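Local coordinates for conserved protein (MTH177) (Methanothermobacter marburgensis, PDB 1TR8) that probably contacts nascent chains emerging from the ribosome, acting as a homodimeric complex that also binds ribosomal RNA, at residues A[10-20]-A[31-39]; A[62-72]-A[83-94]. One frame throughout, in Å; residues are numbered along the deposited sequence.

Contact 1 (A[10-20]-A[31-39]); sequences DMKDLRGVEEV and IKNPKVNVM
Lys12 and Val38 form a hydrogen-bonded antiparallel pair, Lys12 N to Val38 O and Val38 N to Lys12 O both measuring 2.9 Å, and Val20 likewise pairs with Ile31. These two ladders belong to the NAC domain, and between them the first segment loops away from the second. The N-to-C directions of strands 12-14 and 35-39 make 136°, well short of straight antiparallel; where they part, a water donates to Leu14 O and accepts from Val36 N.

Val36 divides its methyls between two partners. With CG1 anti to the backbone N (chi1 -179°), it lies alongside Leu14, CG1 to Leu14 CD2 at 3.8 Å, while CG2 turns to Val17 CG2 at 4.0 Å. The Pro34 ring fills the bend, its CG 3.8 Å from Val17 CG1 and 3.7 Å from Val20 CG2. Val17 also packs on Ile22 of the second subunit, and Glu19 and Val20 pair with a strand of that chain, extending the sheet, consistent with the homodimer.

At the other end Met11 SE rests 3.8 Å from Met39 CG. A salt bridge joins the segments: Lys35 NZ meets Asp13 OD1 at 3.1 Å from above the carboxylate, 49° out of its plane.

Contact 2 (A[62-72]-A[83-94]); sequences MEIPEDDIELV and ATRALQETGGDL
Leu87 CD1 meets Ile64, Ile69 and Val72 in the angle between helices 66-72 and 83-89 of the UBA domain, whose axes come within 9.3 Å at 113°. No direct hydrogen bond links the two segments; the contact is mostly apolar, with one bridging water.

Ile64 holds one side of Leu87. Its CG2, anti to the backbone N, comes obliquely to within 3.6 Å of Leu87 CD1, and its CD1 lies 3.8 Å from Thr84 CG2. A serine in place of Ile64 would probably leave a gap against Leu87 CD1 and take an apolar neighbour from the Thr84 methyl. Ile69 borders the same methyl of Leu87 and also covers Thr84 OG1, which is hydrogen-bonded to Arg80 O.

On the other side of Leu87 CD1 lies Val72 CG2, at 4.0 Å. The side chains of Val72 and Leu94 run antiparallel alongside each other, with Val72 CG2 a tight 3.4 Å from Leu94 CD1. The second branch of Leu94, CD2, crosses Leu71 at about a right angle, 3.8 Å from Leu71 CD2.

Met62, a selenomethionine, has CG between the backbone N and the carbonyl carbon (chi1 52°), which carries SE to 3.8 Å from Gln88 CA and CE onto Gly91 CA. Gly91, at positive phi, is the C-prime residue of the Schellman motif ending helix 80-89, with Gly92 N bonded to Leu87 O and Gly91 N to Gln88 O. Beyond it, the water donates to both Asp68 OD2 and Gly92 O.

Helix 94-100 adds Ala97 against Leu87 and Ile98 against Leu71, and Glu89 makes a salt bridge to Arg26, in the turn between strands 19-23 and 27-32.

Overall arrangement
From the N terminus, strand 12-14 leads into the hairpin of strands 19-23 and 27-32, and the chain returns along strand 35-41; contact 1 closes this loop, pairing 12-14 with 35-41 in one sheet and the hairpin's open ends in the other, and so joining the two sheets. Strands 44-51 and 53-61 then carry the chain to contact 2, which closes a loop over residues 73-82, bringing helix 66-76 against helix 80-89 and the start of helix 94-100. The two are in series, neither nested nor crossed, their centres about 42 Å apart and nearest atoms about 22 Å. Contact 1 belongs to the NAC domain, where a second subunit extends the sheet, and contact 2 to the UBA domain.

Contact 1 (A[10-20]-A[31-39])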
loop_
_atom_site.group_PDB
_atom_site.type_symbol
_atom_site.label_atom_id
_atom_site.label_comp_id
_atom_site.label_asym_id
_atom_site.label_seq_id
_atom_site.Cartn_x
_atom_site.Cartn_y
_atom_site.Cartn_z
ATOM N N ASP A 10 -22.843 16.879 5.888
ATOM C CA ASP A 10 -23.234 16.741 4.444
ATOM C C ASP A 10 -22.726 15.387 3.897
ATOM O O ASP A 10 -22.028 15.333 2.875
ATOM C CB ASP A 10 -22.702 17.915 3.588
ATOM C CG ASP A 10 -22.328 19.160 4.416
ATOM O OD1 ASP A 10 -23.145 19.601 5.259
ATOM O OD2 ASP A 10 -21.234 19.766 4.281
HETATM N N MSE A 11 -23.126 14.304 4.569
HETATM C CA MSE A 11 -22.516 12.987 4.385
HETATM C C MSE A 11 -23.311 12.073 3.453
HETATM O O MSE A 11 -24.541 12.058 3.452
HETATM C CB MSE A 11 -22.315 12.277 5.736
HETATM C CG MSE A 11 -21.589 13.096 6.815
HETATM SE SE MSE A 11 -19.754 12.515 7.205
HETATM C CE MSE A 11 -20.115 11.210 8.477
ATOM N N LYS A 12 -22.558 11.308 2.671
ATOM C CA LYS A 12 -23.063 10.306 1.754
ATOM C C LYS A 12 -22.591 8.935 2.258
ATOM O O LYS A 12 -21.563 8.839 2.916
ATOM C CB LYS A 12 -22.481 10.623 0.382
ATOM C CG LYS A 12 -22.979 9.750 -0.745
ATOM C CD LYS A 12 -24.187 10.355 -1.475
ATOM C CE LYS A 12 -24.517 9.578 -2.760
ATOM N NZ LYS A 12 -23.325 9.411 -3.643
ATOM N N ASP A 13 -23.351 7.879 1.995
ATOM C CA ASP A 13 -22.919 6.520 2.325
ATOM C C ASP A 13 -22.015 5.980 1.227
ATOM O O ASP A 13 -22.178 6.323 0.058
ATOM C CB ASP A 13 -24.105 5.574 2.493
ATOM C CG ASP A 13 -24.914 5.866 3.743
ATOM O OD1 ASP A 13 -24.316 6.026 4.834
ATOM O OD2 ASP A 13 -26.164 5.910 3.737
ATOM N N LEU A 14 -21.025 5.185 1.628
ATOM C CA LEU A 14 -20.092 4.548 0.692
ATOM C C LEU A 14 -20.287 3.057 0.835
ATOM O O LEU A 14 -20.079 2.500 1.912
ATOM C CB LEU A 14 -18.647 4.938 0.996
ATOM C CG LEU A 14 -17.591 4.550 -0.035
ATOM C CD1 LEU A 14 -17.828 5.336 -1.308
ATOM C CD2 LEU A 14 -16.157 4.781 0.460
ATOM N N ARG A 15 -20.789 2.441 -0.234
ATOM C CA ARG A 15 -21.295 1.072 -0.192
ATOM C C ARG A 15 -20.280 0.069 -0.761
ATOM O O ARG A 15 -19.478 0.402 -1.630
ATOM C CB ARG A 15 -22.629 1.023 -0.963
ATOM C CG ARG A 15 -23.434 -0.205 -0.719
ATOM C CD ARG A 15 -24.819 -0.148 -1.334
ATOM N NE ARG A 15 -25.406 -1.470 -1.531
ATOM C CZ ARG A 15 -25.364 -2.155 -2.666
ATOM N NH1 ARG A 15 -24.714 -1.670 -3.716
ATOM N NH2 ARG A 15 -25.973 -3.342 -2.749
ATOM N N GLY A 16 -20.283 -1.146 -0.213
ATOM C CA GLY A 16 -19.438 -2.247 -0.711
ATOM C C GLY A 16 -17.982 -2.168 -0.293
ATOM O O GLY A 16 -17.106 -2.595 -1.034
ATOM N N VAL A 17 -17.709 -1.621 0.885
ATOM C CA VAL A 17 -16.344 -1.533 1.338
ATOM C C VAL A 17 -15.994 -2.845 2.023
ATOM O O VAL A 17 -16.681 -3.271 2.945
ATOM C CB VAL A 17 -16.082 -0.332 2.265
ATOM C CG1 VAL A 17 -14.629 -0.372 2.781
ATOM C CG2 VAL A 17 -16.338 0.986 1.527
ATOM N N GLU A 18 -14.961 -3.508 1.513
ATOM C CA GLU A 18 -14.536 -4.795 2.033
ATOM C C GLU A 18 -13.552 -4.662 3.171
ATOM O O GLU A 18 -13.553 -5.487 4.073
ATOM C CB GLU A 18 -13.959 -5.681 0.924
ATOM C CG GLU A 18 -15.011 -6.041 -0.108
ATOM C CD GLU A 18 -14.499 -6.958 -1.197
ATOM O OE1 GLU A 18 -13.270 -7.186 -1.281
ATOM O OE2 GLU A 18 -15.345 -7.472 -1.956
ATOM N N GLU A 19 -12.765 -3.596 3.174
ATOM C CA GLU A 19 -11.723 -3.431 4.164
ATOM C C GLU A 19 -11.205 -2.012 4.104
ATOM O O GLU A 19 -11.160 -1.387 3.024
ATOM C CB GLU A 19 -10.623 -4.432 3.826
ATOM C CG GLU A 19 -9.439 -4.563 4.765
ATOM C CD GLU A 19 -8.492 -5.671 4.280
ATOM O OE1 GLU A 19 -8.983 -6.690 3.754
ATOM O OE2 GLU A 19 -7.268 -5.556 4.429
ATOM N N VAL A 20 -10.806 -1.510 5.263
ATOM C CA VAL A 20 -10.053 -0.268 5.368
ATOM C C VAL A 20 -8.792 -0.632 6.113
ATOM O O VAL A 20 -8.838 -1.393 7.089
ATOM C CB VAL A 20 -10.826 0.783 6.163
ATOM C CG1 VAL A 20 -9.934 1.978 6.515
ATOM C CG2 VAL A 20 -12.047 1.202 5.360
ATOM N N ILE A 31 -9.724 -2.764 9.427
ATOM C CA ILE A 31 -11.142 -2.897 9.741
ATOM C C ILE A 31 -11.871 -3.642 8.636
ATOM O O ILE A 31 -11.994 -3.141 7.513
ATOM C CB ILE A 31 -11.781 -1.515 9.935
ATOM C CG1 ILE A 31 -10.919 -0.685 10.884
ATOM C CG2 ILE A 31 -13.184 -1.680 10.504
ATOM C CD1 ILE A 31 -11.449 0.696 11.143
ATOM N N LYS A 32 -12.442 -4.786 8.977
ATOM C CA LYS A 32 -13.159 -5.608 8.004
ATOM C C LYS A 32 -14.640 -5.240 7.884
ATOM O O LYS A 32 -15.302 -4.946 8.862
ATOM C CB LYS A 32 -13.010 -7.094 8.335
ATOM C CG LYS A 32 -11.653 -7.650 7.907
ATOM C CD LYS A 32 -10.998 -8.526 8.973
ATOM C CE LYS A 32 -9.477 -8.311 9.005
ATOM N NZ LYS A 32 -8.742 -9.186 9.992
ATOM N N ASN A 33 -15.121 -5.171 6.649
ATOM C CA ASN A 33 -16.507 -4.849 6.376
ATOM C C ASN A 33 -17.000 -3.707 7.261
ATOM O O ASN A 33 -17.990 -3.826 7.984
ATOM C CB ASN A 33 -17.372 -6.103 6.540
ATOM C CG ASN A 33 -17.062 -7.157 5.483
ATOM O OD1 ASN A 33 -16.712 -8.301 5.803
ATOM N ND2 ASN A 33 -17.169 -6.766 4.213
ATOM N N PRO A 34 -16.301 -2.587 7.193
ATOM C CA PRO A 34 -16.706 -1.408 7.922
ATOM C C PRO A 34 -17.908 -0.724 7.310
ATOM O O PRO A 34 -18.246 -0.962 6.145
ATOM C CB PRO A 34 -15.482 -0.509 7.781
ATOM C CG PRO A 34 -14.871 -0.918 6.520
ATOM C CD PRO A 34 -15.064 -2.369 6.427
ATOM N N LYS A 35 -18.546 0.122 8.106
ATOM C CA LYS A 35 -19.482 1.104 7.595
ATOM C C LYS A 35 -18.715 2.406 7.322
ATOM O O LYS A 35 -17.906 2.851 8.139
ATOM C CB LYS A 35 -20.603 1.330 8.608
ATOM C CG LYS A 35 -21.505 2.481 8.214
ATOM C CD LYS A 35 -22.977 2.215 8.517
ATOM C CE LYS A 35 -23.814 3.183 7.689
ATOM N NZ LYS A 35 -22.941 3.866 6.658
ATOM N N VAL A 36 -18.933 2.993 6.152
ATOM C CA VAL A 36 -18.164 4.153 5.734
ATOM C C VAL A 36 -19.053 5.263 5.173
ATOM O O VAL A 36 -19.904 5.027 4.320
ATOM C CB VAL A 36 -17.103 3.793 4.670
ATOM C CG1 VAL A 36 -16.309 5.027 4.279
ATOM C CG2 VAL A 36 -16.177 2.684 5.150
ATOM N N ASN A 37 -18.851 6.466 5.702
ATOM C CA ASN A 37 -19.472 7.690 5.224
ATOM C C ASN A 37 -18.412 8.630 4.658
ATOM O O ASN A 37 -17.263 8.622 5.094
ATOM C CB ASN A 37 -20.179 8.392 6.381
ATOM C CG ASN A 37 -21.464 7.699 6.766
ATOM O OD1 ASN A 37 -21.929 6.809 6.057
ATOM N ND2 ASN A 37 -22.040 8.087 7.900
ATOM N N VAL A 38 -18.811 9.457 3.703
ATOM C CA VAL A 38 -17.897 10.406 3.087
ATOM C C VAL A 38 -18.532 11.795 2.921
ATOM O O VAL A 38 -19.733 11.936 2.743
ATOM C CB VAL A 38 -17.372 9.865 1.734
ATOM C CG1 VAL A 38 -18.487 9.715 0.750
ATOM C CG2 VAL A 38 -16.274 10.781 1.155
HETATM N N MSE A 39 -17.693 12.818 3.003
HETATM C CA MSE A 39 -18.082 14.191 2.688
HETATM C C MSE A 39 -16.877 14.937 2.143
HETATM O O MSE A 39 -15.740 14.579 2.423
HETATM C CB MSE A 39 -18.626 14.925 3.913
HETATM C CG MSE A 39 -17.709 14.958 5.116
HETATM SE SE MSE A 39 -18.012 16.623 6.060
HETATM C CE MSE A 39 -16.595 17.560 5.203
HETATM O O HOH W 1 -20.785 1.996 4.423
#

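Contact 2 (A[62-72]-A[83-94])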
loop_
_atom_site.group_PDB
_atom_site.type_symbol
_atom_site.label_atom_id
_atom_site.label_comp_id
_atom_site.label_asym_id
_atom_site.label_seq_id
_atom_site.Cartn_x
_atom_site.Cartn_y
_atom_site.Cartn_z
HETATM N N MSE A 62 15.894 -6.934 7.752
HETATM C CA MSE A 62 17.332 -6.736 7.572
HETATM C C MSE A 62 18.181 -7.915 8.028
HETATM O O MSE A 62 17.713 -8.801 8.761
HETATM C CB MSE A 62 17.773 -5.513 8.358
HETATM C CG MSE A 62 17.322 -5.570 9.816
HETATM SE SE MSE A 62 17.977 -4.052 10.832
HETATM C CE MSE A 62 17.320 -2.599 9.684
ATOM N N GLU A 63 19.437 -7.897 7.594
ATOM C CA GLU A 63 20.425 -8.886 7.993
ATOM C C GLU A 63 21.165 -8.383 9.226
ATOM O O GLU A 63 21.739 -7.294 9.224
ATOM C CB GLU A 63 21.470 -9.105 6.893
ATOM C CG GLU A 63 21.046 -9.856 5.644
ATOM C CD GLU A 63 22.202 -9.924 4.642
ATOM O OE1 GLU A 63 23.369 -9.677 5.053
ATOM O OE2 GLU A 63 21.946 -10.187 3.445
ATOM N N ILE A 64 21.129 -9.173 10.286
ATOM C CA ILE A 64 21.816 -8.829 11.522
ATOM C C ILE A 64 22.999 -9.776 11.713
ATOM O O ILE A 64 22.826 -11.001 11.847
ATOM C CB ILE A 64 20.856 -8.981 12.694
ATOM C CG1 ILE A 64 19.574 -8.195 12.425
ATOM C CG2 ILE A 64 21.531 -8.508 13.966
ATOM C CD1 ILE A 64 18.335 -8.989 12.715
ATOM N N PRO A 65 24.203 -9.213 11.751
ATOM C CA PRO A 65 25.399 -10.025 11.957
ATOM C C PRO A 65 25.374 -10.801 13.276
ATOM O O PRO A 65 25.109 -10.230 14.323
ATOM C CB PRO A 65 26.542 -8.996 11.948
ATOM C CG PRO A 65 25.972 -7.742 11.287
ATOM C CD PRO A 65 24.508 -7.783 11.549
ATOM N N GLU A 66 25.633 -12.101 13.206
ATOM C CA GLU A 66 25.703 -12.969 14.377
ATOM C C GLU A 66 26.535 -12.368 15.496
ATOM O O GLU A 66 26.119 -12.340 16.660
ATOM C CB GLU A 66 26.305 -14.324 13.979
ATOM C CG GLU A 66 26.033 -15.458 14.957
ATOM C CD GLU A 66 24.669 -16.081 14.750
ATOM O OE1 GLU A 66 23.671 -15.463 15.138
ATOM O OE2 GLU A 66 24.584 -17.198 14.200
ATOM N N ASP A 67 27.726 -11.915 15.129
ATOM C CA ASP A 67 28.662 -11.356 16.093
ATOM C C ASP A 67 28.086 -10.126 16.789
ATOM O O ASP A 67 28.331 -9.918 17.968
ATOM C CB ASP A 67 30.009 -11.062 15.426
ATOM C CG ASP A 67 30.709 -12.321 14.965
ATOM O OD1 ASP A 67 30.226 -13.430 15.299
ATOM O OD2 ASP A 67 31.741 -12.310 14.257
ATOM N N ASP A 68 27.256 -9.356 16.102
ATOM C CA ASP A 68 26.596 -8.229 16.744
ATOM C C ASP A 68 25.516 -8.668 17.704
ATOM O O ASP A 68 25.401 -8.116 18.784
ATOM C CB ASP A 68 25.976 -7.331 15.692
ATOM C CG ASP A 68 27.012 -6.628 14.848
ATOM O OD1 ASP A 68 28.219 -6.908 15.021
ATOM O OD2 ASP A 68 26.699 -5.777 13.996
ATOM N N ILE A 69 24.718 -9.657 17.314
ATOM C CA ILE A 69 23.724 -10.242 18.224
ATOM C C ILE A 69 24.407 -10.776 19.470
ATOM O O ILE A 69 24.000 -10.448 20.567
ATOM C CB ILE A 69 22.929 -11.363 17.531
ATOM C CG1 ILE A 69 22.135 -10.781 16.362
ATOM C CG2 ILE A 69 21.959 -12.044 18.505
ATOM C CD1 ILE A 69 21.521 -11.832 15.471
ATOM N N GLU A 70 25.469 -11.549 19.282
ATOM C CA GLU A 70 26.263 -12.113 20.384
ATOM C C GLU A 70 26.777 -11.036 21.331
ATOM O O GLU A 70 26.626 -11.150 22.540
ATOM C CB GLU A 70 27.451 -12.904 19.835
ATOM C CG GLU A 70 27.065 -14.277 19.321
ATOM C CD GLU A 70 28.194 -14.961 18.570
ATOM O OE1 GLU A 70 29.388 -14.601 18.778
ATOM O OE2 GLU A 70 27.880 -15.873 17.766
ATOM N N LEU A 71 27.358 -9.987 20.765
ATOM C CA LEU A 71 27.925 -8.881 21.552
ATOM C C LEU A 71 26.870 -8.204 22.429
ATOM O O LEU A 71 27.067 -7.976 23.628
ATOM C CB LEU A 71 28.562 -7.848 20.621
ATOM C CG LEU A 71 29.611 -6.906 21.219
ATOM C CD1 LEU A 71 30.654 -6.579 20.179
ATOM C CD2 LEU A 71 29.010 -5.632 21.729
ATOM N N VAL A 72 25.709 -7.956 21.837
ATOM C CA VAL A 72 24.619 -7.320 22.570
ATOM C C VAL A 72 24.078 -8.231 23.687
ATOM O O VAL A 72 23.795 -7.773 24.785
ATOM C CB VAL A 72 23.457 -6.906 21.626
ATOM C CG1 VAL A 72 22.317 -6.284 22.420
ATOM C CG2 VAL A 72 23.937 -5.943 20.569
ATOM N N ALA A 83 17.753 -9.192 21.788
ATOM C CA ALA A 83 18.941 -8.571 21.198
ATOM C C ALA A 83 18.685 -8.349 19.719
ATOM O O ALA A 83 18.979 -7.300 19.157
ATOM C CB ALA A 83 20.192 -9.441 21.426
ATOM N N THR A 84 18.060 -9.340 19.101
ATOM C CA THR A 84 17.796 -9.288 17.673
ATOM C C THR A 84 16.777 -8.190 17.375
ATOM O O THR A 84 16.969 -7.347 16.504
ATOM C CB THR A 84 17.328 -10.692 17.228
ATOM O OG1 THR A 84 18.424 -11.608 17.368
ATOM C CG2 THR A 84 16.997 -10.737 15.766
ATOM N N ARG A 85 15.727 -8.132 18.171
ATOM C CA ARG A 85 14.740 -7.054 18.038
ATOM C C ARG A 85 15.312 -5.657 18.331
ATOM O O ARG A 85 15.098 -4.712 17.592
ATOM C CB ARG A 85 13.540 -7.327 18.943
ATOM C CG ARG A 85 12.482 -6.223 18.882
ATOM C CD ARG A 85 11.191 -6.537 19.659
ATOM N NE ARG A 85 11.474 -7.166 20.948
ATOM C CZ ARG A 85 10.988 -8.337 21.346
ATOM N NH1 ARG A 85 10.169 -9.032 20.571
ATOM N NH2 ARG A 85 11.317 -8.811 22.538
ATOM N N ALA A 86 16.109 -5.529 19.376
ATOM C CA ALA A 86 16.810 -4.275 19.635
ATOM C C ALA A 86 17.601 -3.760 18.432
ATOM O O ALA A 86 17.569 -2.569 18.117
ATOM C CB ALA A 86 17.743 -4.434 20.817
ATOM N N LEU A 87 18.365 -4.647 17.809
ATOM C CA LEU A 87 19.233 -4.283 16.677
ATOM C C LEU A 87 18.412 -3.940 15.437
ATOM O O LEU A 87 18.783 -3.074 14.658
ATOM C CB LEU A 87 20.193 -5.435 16.372
ATOM C CG LEU A 87 21.505 -5.476 17.151
ATOM C CD1 LEU A 87 22.100 -6.890 17.145
ATOM C CD2 LEU A 87 22.510 -4.490 16.584
ATOM N N GLN A 88 17.316 -4.670 15.235
ATOM C CA GLN A 88 16.319 -4.333 14.222
ATOM C C GLN A 88 15.827 -2.906 14.484
ATOM O O GLN A 88 15.828 -2.087 13.580
ATOM C CB GLN A 88 15.102 -5.280 14.271
ATOM C CG GLN A 88 15.239 -6.709 13.701
ATOM C CD GLN A 88 13.910 -7.526 13.791
ATOM O OE1 GLN A 88 13.140 -7.616 12.816
ATOM N NE2 GLN A 88 13.638 -8.095 14.963
ATOM N N GLU A 89 15.411 -2.630 15.725
ATOM C CA GLU A 89 14.892 -1.308 16.128
ATOM C C GLU A 89 15.861 -0.157 15.850
ATOM O O GLU A 89 15.434 0.922 15.473
ATOM C CB GLU A 89 14.521 -1.240 17.623
ATOM C CG GLU A 89 13.188 -1.860 18.014
ATOM C CD GLU A 89 11.972 -1.046 17.603
ATOM O OE1 GLU A 89 12.031 0.210 17.592
ATOM O OE2 GLU A 89 10.931 -1.685 17.319
ATOM N N THR A 90 17.153 -0.354 16.070
ATOM C CA THR A 90 18.134 0.720 15.838
ATOM C C THR A 90 18.833 0.687 14.467
ATOM O O THR A 90 19.880 1.308 14.285
ATOM C CB THR A 90 19.212 0.656 16.915
ATOM O OG1 THR A 90 20.012 -0.529 16.752
ATOM C CG2 THR A 90 18.584 0.516 18.284
ATOM N N GLY A 91 18.319 -0.100 13.531
ATOM C CA GLY A 91 18.988 -0.283 12.248
ATOM C C GLY A 91 20.409 -0.829 12.293
ATOM O O GLY A 91 21.275 -0.427 11.521
ATOM N N GLY A 92 20.670 -1.771 13.186
ATOM C CA GLY A 92 22.016 -2.359 13.286
ATOM C C GLY A 92 23.060 -1.552 14.069
ATOM O O GLY A 92 24.219 -1.953 14.171
ATOM N N ASP A 93 22.649 -0.438 14.663
ATOM C CA ASP A 93 23.549 0.360 15.469
ATOM C C ASP A 93 23.734 -0.300 16.823
ATOM O O ASP A 93 22.786 -0.465 17.603
ATOM C CB ASP A 93 23.020 1.775 15.638
ATOM C CG ASP A 93 24.027 2.699 16.300
ATOM O OD1 ASP A 93 24.559 2.381 17.391
ATOM O OD2 ASP A 93 24.333 3.793 15.791
ATOM N N LEU A 94 24.982 -0.661 17.089
ATOM C CA LEU A 94 25.325 -1.476 18.247
ATOM C C LEU A 94 25.290 -0.667 19.542
ATOM O O LEU A 94 24.734 -1.100 20.535
ATOM C CB LEU A 94 26.719 -2.075 18.026
ATOM C CG LEU A 94 27.043 -3.349 18.793
ATOM C CD1 LEU A 94 26.122 -4.511 18.435
ATOM C CD2 LEU A 94 28.467 -3.736 18.487
HETATM O O HOH W 2 24.325 -4.573 13.438
#